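Local coordinates for protein gamma-glutamyl-gamma-aminobutyrate hydrolase PuuD (PDB 6VTV) that hydrolyses the gamma-glutamyl linkage of gamma-glutamyl-gamma-aminobutyrate, releasing 4-aminobutanoate and glutamate in the last of four steps that turn putrescine into 4-aminobutanoate, at residues B[52-57]-B[96-101]; B[67-72]-B[101-106]. All blocks are in the same frame, centred on the assembly; numbering follows the deposited sequence.

Contact 1. Residues B[52-57]-B[96-101]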
# COMPACT_ATOMS: atom_id res chain seq x y z
N ALA B 52 -7.27 -7.95 0.40
CA ALA B 52 -7.16 -9.40 0.49
C ALA B 52 -6.74 -9.86 1.88
O ALA B 52 -6.99 -11.02 2.24
CB ALA B 52 -6.18 -9.93 -0.55
N LEU B 53 -6.12 -8.98 2.67
CA LEU B 53 -5.72 -9.33 4.03
C LEU B 53 -6.90 -9.49 4.97
O LEU B 53 -6.70 -9.93 6.11
CB LEU B 53 -4.76 -8.26 4.57
CG LEU B 53 -3.44 -8.14 3.80
CD1 LEU B 53 -2.49 -7.21 4.52
CD2 LEU B 53 -2.82 -9.51 3.60
N ALA B 54 -8.11 -9.14 4.54
CA ALA B 54 -9.29 -9.37 5.36
C ALA B 54 -9.55 -10.85 5.58
O ALA B 54 -10.36 -11.20 6.44
CB ALA B 54 -10.52 -8.72 4.71
N GLU B 55 -8.90 -11.72 4.81
CA GLU B 55 -9.00 -13.15 5.04
C GLU B 55 -8.56 -13.47 6.46
O GLU B 55 -7.48 -13.04 6.88
CB GLU B 55 -8.15 -13.91 4.02
CG GLU B 55 -8.64 -15.31 3.70
CD GLU B 55 -8.40 -16.28 4.84
OE1 GLU B 55 -7.32 -16.20 5.46
OE2 GLU B 55 -9.28 -17.11 5.11
N PRO B 56 -9.37 -14.20 7.24
CA PRO B 56 -9.06 -14.37 8.67
C PRO B 56 -7.69 -14.97 8.96
O PRO B 56 -7.00 -14.50 9.87
CB PRO B 56 -10.19 -15.27 9.16
CG PRO B 56 -11.32 -14.98 8.24
CD PRO B 56 -10.69 -14.75 6.89
N SER B 57 -7.27 -15.99 8.20
CA SER B 57 -5.99 -16.62 8.49
C SER B 57 -4.82 -15.68 8.22
O SER B 57 -3.80 -15.75 8.92
CB SER B 57 -5.83 -17.91 7.67
OG SER B 57 -5.65 -17.62 6.29
N ARG B 96 -12.98 -2.60 1.09
CA ARG B 96 -12.51 -1.85 2.25
C ARG B 96 -13.44 -2.05 3.44
O ARG B 96 -12.98 -2.19 4.58
CB ARG B 96 -12.39 -0.36 1.91
CG ARG B 96 -12.44 0.53 3.15
CD ARG B 96 -11.48 1.69 3.08
NE ARG B 96 -11.43 2.40 4.35
CZ ARG B 96 -10.76 3.53 4.57
NH1 ARG B 96 -10.07 4.08 3.59
NH2 ARG B 96 -10.78 4.09 5.77
N ASP B 97 -14.76 -2.07 3.20
CA ASP B 97 -15.71 -2.38 4.26
C ASP B 97 -15.35 -3.69 4.94
O ASP B 97 -15.32 -3.78 6.18
CB ASP B 97 -17.13 -2.47 3.68
CG ASP B 97 -17.74 -1.11 3.42
OD1 ASP B 97 -17.09 -0.08 3.73
OD2 ASP B 97 -18.88 -1.06 2.91
N LEU B 98 -15.07 -4.73 4.15
CA LEU B 98 -14.73 -6.03 4.71
C LEU B 98 -13.48 -5.95 5.58
O LEU B 98 -13.47 -6.44 6.72
CB LEU B 98 -14.53 -7.04 3.58
CG LEU B 98 -14.69 -8.52 3.92
CD1 LEU B 98 -16.13 -8.84 4.31
CD2 LEU B 98 -14.25 -9.37 2.75
N LEU B 99 -12.42 -5.33 5.06
CA LEU B 99 -11.18 -5.23 5.81
C LEU B 99 -11.33 -4.33 7.03
O LEU B 99 -10.82 -4.64 8.11
CB LEU B 99 -10.05 -4.73 4.91
CG LEU B 99 -8.69 -4.52 5.58
CD1 LEU B 99 -8.17 -5.83 6.16
CD2 LEU B 99 -7.68 -3.90 4.62
N SER B 100 -12.02 -3.20 6.87
CA SER B 100 -12.17 -2.25 7.97
C SER B 100 -12.93 -2.87 9.14
O SER B 100 -12.50 -2.77 10.29
CB SER B 100 -12.88 -0.98 7.49
OG SER B 100 -12.07 -0.27 6.57
N MET B 101 -14.07 -3.51 8.85
CA MET B 101 -14.84 -4.14 9.92
C MET B 101 -14.03 -5.22 10.63
O MET B 101 -14.06 -5.31 11.86
CB MET B 101 -16.14 -4.73 9.35
CG MET B 101 -17.10 -3.71 8.77
SD MET B 101 -17.59 -2.44 9.95
CE MET B 101 -17.00 -0.97 9.12
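Ala54 sets its methyl directly on the backbone of helix 94-109 at Leu99, CB lying 3.7 Å from Leu99 CA. The alpha carbons of Ala54 and Leu99 are only 4.6 Å apart, a spacing that a residue as small as alanine permits. Two leucines of the helix flank this methyl. On one flank Leu98 offers its branch point, its CG standing 4.2 Å from Ala54 CB at the more exposed edge. On the other, Leu99 turns CG anti to its backbone N (chi1 177°), which carries CD1 along the 3-10 turn 52-54 until it rests 3.7 Å from Ala54 N. Leu99 CD1 also lies 4.1 Å from the carbonyl carbon C of Leu53, so one leucine branch covers the peptide between Leu53 and Ala54. No hydrogen bond crosses the contact; apolar packing joins the two segments. Leu53 joins in through its CB, which CD1 of Leu99 grazes at 4.5 Å, and also packs against Leu45 of the second subunit, while Leu99 also touches Val17 of strand 13-23. Just past the 3-10 turn, Glu55 is the N-cap of helix 56-62, its OE1 accepting a weak bond from Ser57 N at 2.7 Å. The arrangement belongs to the alpha/beta fold that this C26 peptidase shares with class I glutamine amidotransferases: the turn leading from strand 45-49 into helix 56-62 packs against a neighbouring helix, close to the dimer partner.

Contact 2. Residues B[67-72]-B[101-106]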
# COMPACT_ATOMS: atom_id res chain seq x y z
N ASP B 67 1.57 -2.28 15.45
CA ASP B 67 1.48 -1.53 16.69
C ASP B 67 0.35 -0.51 16.68
O ASP B 67 0.07 0.09 17.72
CB ASP B 67 2.81 -0.82 16.98
CG ASP B 67 4.00 -1.76 16.89
OD1 ASP B 67 3.97 -2.83 17.53
OD2 ASP B 67 4.97 -1.42 16.18
N GLY B 68 -0.30 -0.31 15.54
CA GLY B 68 -1.42 0.61 15.45
C GLY B 68 -2.14 0.43 14.14
O GLY B 68 -1.58 -0.05 13.15
N ILE B 69 -3.42 0.81 14.15
CA ILE B 69 -4.29 0.70 12.98
C ILE B 69 -4.68 2.11 12.54
O ILE B 69 -5.07 2.94 13.37
CB ILE B 69 -5.54 -0.15 13.26
CG1 ILE B 69 -5.13 -1.54 13.76
CG2 ILE B 69 -6.40 -0.27 12.01
CD1 ILE B 69 -4.15 -2.25 12.85
N TYR B 70 -4.58 2.37 11.24
CA TYR B 70 -4.78 3.70 10.67
C TYR B 70 -5.85 3.60 9.60
O TYR B 70 -5.67 2.92 8.58
CB TYR B 70 -3.46 4.22 10.09
CG TYR B 70 -3.47 5.65 9.59
CD1 TYR B 70 -4.24 6.63 10.21
CD2 TYR B 70 -2.68 6.03 8.52
CE1 TYR B 70 -4.23 7.94 9.75
CE2 TYR B 70 -2.66 7.32 8.05
CZ TYR B 70 -3.43 8.28 8.67
OH TYR B 70 -3.41 9.57 8.21
N LEU B 71 -6.99 4.26 9.83
CA LEU B 71 -8.12 4.22 8.91
C LEU B 71 -8.24 5.56 8.19
O LEU B 71 -8.82 6.51 8.74
CB LEU B 71 -9.42 3.90 9.65
CG LEU B 71 -9.49 2.60 10.46
CD1 LEU B 71 -10.88 2.43 11.03
CD2 LEU B 71 -9.11 1.41 9.60
N PRO B 72 -7.72 5.69 6.97
CA PRO B 72 -7.82 6.97 6.26
C PRO B 72 -9.24 7.23 5.78
O PRO B 72 -10.09 6.34 5.72
CB PRO B 72 -6.87 6.80 5.07
CG PRO B 72 -6.07 5.56 5.36
CD PRO B 72 -6.95 4.70 6.21
N MET B 101 -14.07 -3.51 8.85
CA MET B 101 -14.84 -4.14 9.92
C MET B 101 -14.03 -5.22 10.63
O MET B 101 -14.06 -5.31 11.86
CB MET B 101 -16.14 -4.73 9.35
CG MET B 101 -17.10 -3.71 8.77
SD MET B 101 -17.59 -2.44 9.95
CE MET B 101 -17.00 -0.97 9.12
N ALA B 102 -13.29 -6.03 9.87
CA ALA B 102 -12.54 -7.12 10.48
C ALA B 102 -11.39 -6.59 11.33
O ALA B 102 -11.17 -7.07 12.45
CB ALA B 102 -12.02 -8.06 9.39
N ILE B 103 -10.65 -5.61 10.82
CA ILE B 103 -9.47 -5.15 11.54
C ILE B 103 -9.84 -4.27 12.73
O ILE B 103 -9.09 -4.20 13.71
CB ILE B 103 -8.50 -4.45 10.59
CG1 ILE B 103 -7.08 -4.48 11.16
CG2 ILE B 103 -8.94 -3.02 10.31
CD1 ILE B 103 -6.00 -4.27 10.13
N ILE B 104 -10.99 -3.60 12.69
CA ILE B 104 -11.44 -2.84 13.86
C ILE B 104 -11.80 -3.78 15.00
O ILE B 104 -11.31 -3.63 16.12
CB ILE B 104 -12.63 -1.93 13.49
CG1 ILE B 104 -12.18 -0.76 12.61
CG2 ILE B 104 -13.30 -1.40 14.75
CD1 ILE B 104 -13.34 -0.00 11.99
N ASN B 105 -12.65 -4.77 14.72
CA ASN B 105 -13.07 -5.72 15.75
C ASN B 105 -11.87 -6.44 16.34
O ASN B 105 -11.81 -6.67 17.56
CB ASN B 105 -14.05 -6.73 15.16
CG ASN B 105 -15.43 -6.15 14.93
OD1 ASN B 105 -15.99 -5.51 15.82
ND2 ASN B 105 -15.97 -6.36 13.74
N ALA B 106 -10.90 -6.81 15.50
CA ALA B 106 -9.71 -7.50 16.00
C ALA B 106 -8.86 -6.57 16.86
O ALA B 106 -8.37 -6.97 17.92
CB ALA B 106 -8.90 -8.05 14.83
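Strand 68-71 and helix 94-109 are the first two elements of a beta-alpha-beta crossover that ends in the adjacent parallel strand 114-117. Their local axes approach to 10.0 Å and run roughly antiparallel, at 144°, as expected of a helix that carries the chain back to the start of the next parallel strand. Ile69 and Leu71, two positions apart, both point toward the helix, and Ile103 and Ile104 meet them. Ile69 and Ile103 approach tip to tip, CD1 of Ile69 lying 3.9 Å from CD1 of Ile103. Their shorter branches also meet, CG2 of Ile69 being 4.1 Å from CG2 of Ile103. In Ile103 the longer branch, CG1 and CD1, stands anti to the backbone N (chi1 -157°), which extends it toward Ile69, leaving CG2 between N and the carbonyl carbon. Leu71 slants across Ile104, its CD1 3.6 Å from Ile104 CD1 and 3.8 Å from Ile104 CG1. CD2 of Leu71 is left for a looser touch on Ile103 CG2, at 4.5 Å. Branched aliphatic residues suit this buried interface because their several methyls fill it without leaving polar groups to satisfy. Around it, strand 68-71 lies between parallel strands 13-23 and 114-117, where Leu71 touches Val17 and Ala116, while Ile104 also packs on Leu124 and Ala127 of helix 119-127.

Contacts 1 and 2 share helix 94-109, Met101 being the residue where segments 96-101 and 101-106 overlap, and their centres lie 10 Å apart on the same side of the chain's centre. Along the chain the order is 52-57, 67-72, 96-101, 101-106, so the contacts interleave: helix 56-62 leads into strand 68-71, and helix 94-109 meets the turn before helix 56-62 with its earlier part and strand 68-71 with its later part. Arg96 NH2 also lies near Pro72 O, probably as a hydrogen bond, though the modelled 2.4 Å is shorter than usual. The shared helix thus joins the partly buried margin near the second subunit to the central sheet, whose next strand, 114-117, ends just before Cys118, the predicted nucleophile.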